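PDB 4MR0: plasmin and fibronectin-binding protein A from Streptococcus pneumoniae, which acts as a surface adhesin and invasin, binding human fibronectin, plasmin, plasminogen and serum albumin. Local coordinates for residues 149-163 with 170-184. Numbering follows the deposited sequence.
Sequences GNVYFPEGTYLVKEI and THLELNEKATILNGI. With MN (manganese (II) ion), chain F.
Phe153 lays one ring face over the side chain of Leu174, whose CD2 sits 4.2 Å from the ring centroid, a CH-pi contact offset toward the rim. Both CG atoms lie beside their own backbone N (chi1 -71° for Phe153, -60° for Leu174), and the two side chains run the same way; Phe153 CE1 meets Leu172 CD2 at 3.8 Å. The Phe153 edge, at CD2, is set over the Tyr158 ring face near its rim. Tyr158 OH donates to Pro154 O (2.6 Å) from above the carbonyl plane, tying the bend between strands 150-153 and 156-160. Ala178 CB packs against Pro154 O, Phe153 CB and the Tyr158 ring edge. Helix 132-143, through Ile135, also packs on Phe153. These are adjacent turns of a right-handed parallel beta-helix, as in the pectate lyase-like family: eleven backbone hydrogen bonds join strand 150-153 to 170-174, 156-160 to 178-182 and the loops at their ends, the register slipping by one residue at the corner. There Asn175 OD1 receives Lys177 N, an Asx turn, while Glu155 and Lys177 run side by side to a long salt bridge, Glu155 OE1 to Lys177 NZ 3.4 Å. Glu162 OE2 binds manganese at 2.2 Å with His189, Thr200 and waters; Glu162 OE1 accepts Ile163 N and a metal-bound water, which should fix the carboxylate's rotation. The inward face is thus mainly apolar, with Asn182 a polar exception bonded to Ser191, while salt bridge and metal site lie in loops at strand ends.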
# COMPACT_ATOMS: atom_id res chain seq x y z
N GLY A 149 28.29 10.04 -9.94
CA GLY A 149 26.90 9.70 -10.17
C GLY A 149 25.99 10.46 -9.22
O GLY A 149 24.78 10.24 -9.19
N ASN A 150 26.59 11.37 -8.45
CA ASN A 150 25.84 12.18 -7.48
C ASN A 150 25.33 13.50 -8.04
O ASN A 150 26.08 14.27 -8.64
CB ASN A 150 26.70 12.44 -6.25
CG ASN A 150 27.06 11.17 -5.51
OD1 ASN A 150 26.20 10.50 -4.96
ND2 ASN A 150 28.34 10.82 -5.52
N VAL A 151 24.03 13.74 -7.83
CA VAL A 151 23.36 14.95 -8.28
C VAL A 151 22.75 15.64 -7.05
O VAL A 151 22.12 14.98 -6.22
CB VAL A 151 22.24 14.63 -9.30
CG1 VAL A 151 21.48 15.89 -9.67
CG2 VAL A 151 22.84 13.99 -10.55
N TYR A 152 22.94 16.95 -6.94
CA TYR A 152 22.41 17.67 -5.78
C TYR A 152 21.40 18.76 -6.15
O TYR A 152 21.50 19.38 -7.21
CB TYR A 152 23.56 18.30 -4.99
CG TYR A 152 23.11 19.03 -3.75
CD1 TYR A 152 22.59 18.34 -2.65
CD2 TYR A 152 23.20 20.43 -3.67
CE1 TYR A 152 22.16 19.01 -1.51
CE2 TYR A 152 22.77 21.11 -2.53
CZ TYR A 152 22.25 20.40 -1.45
OH TYR A 152 21.82 21.08 -0.34
N PHE A 153 20.42 18.96 -5.27
CA PHE A 153 19.39 19.97 -5.47
C PHE A 153 19.41 20.98 -4.32
O PHE A 153 19.04 20.65 -3.19
CB PHE A 153 17.99 19.33 -5.50
CG PHE A 153 17.69 18.53 -6.74
CD1 PHE A 153 18.28 17.28 -6.93
CD2 PHE A 153 16.80 19.00 -7.69
CE1 PHE A 153 17.97 16.50 -8.06
CE2 PHE A 153 16.48 18.24 -8.82
CZ PHE A 153 17.06 16.99 -9.00
N PRO A 154 19.85 22.22 -4.60
CA PRO A 154 19.90 23.27 -3.58
C PRO A 154 18.48 23.70 -3.21
O PRO A 154 17.52 23.32 -3.89
CB PRO A 154 20.67 24.40 -4.27
CG PRO A 154 21.57 23.65 -5.23
CD PRO A 154 20.63 22.61 -5.79
N GLU A 155 18.34 24.50 -2.16
CA GLU A 155 17.04 24.99 -1.74
C GLU A 155 16.35 25.62 -2.95
O GLU A 155 17.00 26.26 -3.77
CB GLU A 155 17.18 26.05 -0.65
CG GLU A 155 15.85 26.58 -0.14
CD GLU A 155 16.01 27.75 0.81
OE1 GLU A 155 16.99 27.76 1.59
OE2 GLU A 155 15.14 28.65 0.80
N GLY A 156 15.04 25.44 -3.05
CA GLY A 156 14.31 26.02 -4.16
C GLY A 156 13.12 25.18 -4.60
O GLY A 156 12.83 24.15 -4.00
N THR A 157 12.43 25.64 -5.64
CA THR A 157 11.29 24.91 -6.17
C THR A 157 11.58 24.65 -7.64
O THR A 157 11.71 25.58 -8.42
CB THR A 157 9.99 25.71 -6.01
OG1 THR A 157 9.80 26.02 -4.63
CG2 THR A 157 8.80 24.90 -6.50
N TYR A 158 11.69 23.38 -7.99
CA TYR A 158 12.01 22.99 -9.36
C TYR A 158 10.81 22.49 -10.13
O TYR A 158 10.37 21.35 -9.96
CB TYR A 158 13.10 21.92 -9.31
CG TYR A 158 14.32 22.39 -8.55
CD1 TYR A 158 15.33 23.09 -9.20
CD2 TYR A 158 14.43 22.18 -7.18
CE1 TYR A 158 16.43 23.58 -8.50
CE2 TYR A 158 15.52 22.67 -6.46
CZ TYR A 158 16.52 23.37 -7.13
OH TYR A 158 17.60 23.85 -6.44
N LEU A 159 10.27 23.35 -10.99
CA LEU A 159 9.12 23.00 -11.80
C LEU A 159 9.55 22.12 -12.98
O LEU A 159 10.59 22.38 -13.59
CB LEU A 159 8.46 24.27 -12.35
CG LEU A 159 7.40 24.09 -13.44
CD1 LEU A 159 6.14 23.50 -12.82
CD2 LEU A 159 7.09 25.44 -14.09
N VAL A 160 8.78 21.08 -13.28
CA VAL A 160 9.06 20.23 -14.44
C VAL A 160 7.79 20.11 -15.26
O VAL A 160 6.72 19.84 -14.73
CB VAL A 160 9.58 18.82 -14.05
CG1 VAL A 160 10.93 18.94 -13.35
CG2 VAL A 160 8.56 18.08 -13.18
N LYS A 161 7.91 20.32 -16.57
CA LYS A 161 6.74 20.24 -17.43
C LYS A 161 6.65 18.94 -18.22
O LYS A 161 5.74 18.75 -19.04
CB LYS A 161 6.70 21.43 -18.39
CG LYS A 161 6.46 22.76 -17.68
CD LYS A 161 5.94 23.80 -18.66
CE LYS A 161 5.71 25.14 -17.99
NZ LYS A 161 5.05 26.09 -18.94
N GLU A 162 7.60 18.04 -17.96
CA GLU A 162 7.62 16.72 -18.57
C GLU A 162 8.34 15.77 -17.62
O GLU A 162 8.94 16.21 -16.63
CB GLU A 162 8.33 16.74 -19.93
CG GLU A 162 7.40 16.49 -21.14
CD GLU A 162 6.96 15.03 -21.30
OE1 GLU A 162 7.33 14.17 -20.47
OE2 GLU A 162 6.23 14.73 -22.27
N ILE A 163 8.26 14.48 -17.92
CA ILE A 163 8.85 13.43 -17.11
C ILE A 163 10.37 13.44 -17.09
O ILE A 163 11.01 13.66 -18.12
CB ILE A 163 8.38 12.04 -17.63
CG1 ILE A 163 6.85 11.98 -17.66
CG2 ILE A 163 8.95 10.92 -16.76
CD1 ILE A 163 6.30 10.76 -18.39
N THR A 170 22.86 6.50 -10.56
CA THR A 170 22.72 7.92 -10.27
C THR A 170 22.14 8.04 -8.87
O THR A 170 21.32 7.21 -8.46
CB THR A 170 21.80 8.65 -11.29
OG1 THR A 170 20.49 8.07 -11.25
CG2 THR A 170 22.37 8.54 -12.69
N HIS A 171 22.57 9.05 -8.13
CA HIS A 171 22.11 9.25 -6.76
C HIS A 171 21.76 10.71 -6.51
O HIS A 171 22.65 11.56 -6.44
CB HIS A 171 23.19 8.77 -5.79
CG HIS A 171 23.75 7.42 -6.15
ND1 HIS A 171 24.86 7.27 -6.95
CD2 HIS A 171 23.28 6.18 -5.91
CE1 HIS A 171 25.05 5.99 -7.19
NE2 HIS A 171 24.11 5.30 -6.57
N LEU A 172 20.47 10.98 -6.39
CA LEU A 172 19.98 12.33 -6.17
C LEU A 172 19.78 12.63 -4.69
O LEU A 172 19.22 11.82 -3.95
CB LEU A 172 18.66 12.55 -6.93
CG LEU A 172 18.74 12.77 -8.44
CD1 LEU A 172 19.52 11.64 -9.09
CD2 LEU A 172 17.33 12.86 -9.03
N GLU A 173 20.26 13.80 -4.29
CA GLU A 173 20.13 14.26 -2.91
C GLU A 173 19.54 15.66 -2.99
O GLU A 173 20.08 16.53 -3.69
CB GLU A 173 21.51 14.33 -2.24
CG GLU A 173 21.45 14.64 -0.75
CD GLU A 173 22.81 15.00 -0.17
OE1 GLU A 173 23.84 14.64 -0.78
OE2 GLU A 173 22.85 15.64 0.91
N LEU A 174 18.43 15.88 -2.30
CA LEU A 174 17.80 17.19 -2.32
C LEU A 174 17.83 17.84 -0.95
O LEU A 174 17.67 17.18 0.07
CB LEU A 174 16.34 17.09 -2.78
CG LEU A 174 16.13 16.52 -4.19
CD1 LEU A 174 16.18 14.99 -4.15
CD2 LEU A 174 14.78 17.00 -4.73
N ASN A 175 18.05 19.15 -0.96
CA ASN A 175 18.08 19.93 0.26
C ASN A 175 16.72 19.79 0.93
O ASN A 175 15.71 19.53 0.26
CB ASN A 175 18.37 21.40 -0.08
CG ASN A 175 18.44 22.29 1.14
OD1 ASN A 175 17.41 22.72 1.68
ND2 ASN A 175 19.65 22.56 1.60
N GLU A 176 16.69 19.96 2.24
CA GLU A 176 15.45 19.86 2.99
C GLU A 176 14.42 20.84 2.44
O GLU A 176 13.22 20.56 2.43
CB GLU A 176 15.73 20.14 4.46
CG GLU A 176 17.17 20.62 4.72
CD GLU A 176 18.22 19.55 4.43
OE1 GLU A 176 19.10 19.79 3.57
OE2 GLU A 176 18.16 18.47 5.06
N LYS A 177 14.89 21.99 1.98
CA LYS A 177 13.98 23.00 1.44
C LYS A 177 13.91 22.98 -0.08
O LYS A 177 13.52 23.97 -0.71
CB LYS A 177 14.37 24.39 1.95
CG LYS A 177 14.29 24.51 3.47
CD LYS A 177 13.86 25.90 3.91
CE LYS A 177 14.97 26.93 3.73
NZ LYS A 177 16.06 26.74 4.73
N ALA A 178 14.29 21.85 -0.68
CA ALA A 178 14.22 21.69 -2.12
C ALA A 178 12.90 20.98 -2.41
O ALA A 178 12.59 19.95 -1.79
CB ALA A 178 15.39 20.86 -2.63
N THR A 179 12.11 21.55 -3.31
CA THR A 179 10.82 20.97 -3.68
C THR A 179 10.73 20.77 -5.20
O THR A 179 11.01 21.68 -5.97
CB THR A 179 9.64 21.89 -3.26
OG1 THR A 179 9.56 21.96 -1.84
CG2 THR A 179 8.32 21.34 -3.80
N ILE A 180 10.35 19.57 -5.61
CA ILE A 180 10.19 19.30 -7.02
C ILE A 180 8.71 19.50 -7.30
O ILE A 180 7.86 18.82 -6.72
CB ILE A 180 10.66 17.87 -7.36
CG1 ILE A 180 12.19 17.80 -7.20
CG2 ILE A 180 10.25 17.48 -8.77
CD1 ILE A 180 12.79 16.48 -7.52
N LEU A 181 8.39 20.46 -8.16
CA LEU A 181 6.99 20.77 -8.47
C LEU A 181 6.49 20.13 -9.76
O LEU A 181 7.01 20.39 -10.84
CB LEU A 181 6.81 22.29 -8.55
CG LEU A 181 5.40 22.81 -8.89
CD1 LEU A 181 4.40 22.36 -7.83
CD2 LEU A 181 5.44 24.34 -8.98
N ASN A 182 5.46 19.29 -9.64
CA ASN A 182 4.91 18.63 -10.81
C ASN A 182 4.09 19.56 -11.70
O ASN A 182 2.99 19.98 -11.33
CB ASN A 182 4.05 17.44 -10.39
CG ASN A 182 3.42 16.75 -11.58
OD1 ASN A 182 3.94 16.85 -12.70
ND2 ASN A 182 2.32 16.04 -11.35
N GLY A 183 4.64 19.87 -12.87
CA GLY A 183 3.95 20.74 -13.81
C GLY A 183 3.56 19.99 -15.08
O GLY A 183 3.27 20.61 -16.11
N ILE A 184 3.54 18.66 -15.00
CA ILE A 184 3.19 17.83 -16.15
C ILE A 184 1.67 17.84 -16.32
O ILE A 184 0.94 17.17 -15.58
CB ILE A 184 3.69 16.39 -15.94
CG1 ILE A 184 5.17 16.42 -15.52
CG2 ILE A 184 3.55 15.59 -17.23
CD1 ILE A 184 5.69 15.10 -15.00
MN MN F . 5.54 12.87 -23.19
O HOH W 1 24.16 11.67 -3.83
O HOH W 2 21.40 19.58 2.00
O HOH W 3 3.14 20.16 -18.97
O HOH W 4 7.18 11.86 -21.79
O HOH W 5 4.15 14.16 -24.64
O HOH W 6 7.33 13.14 -24.55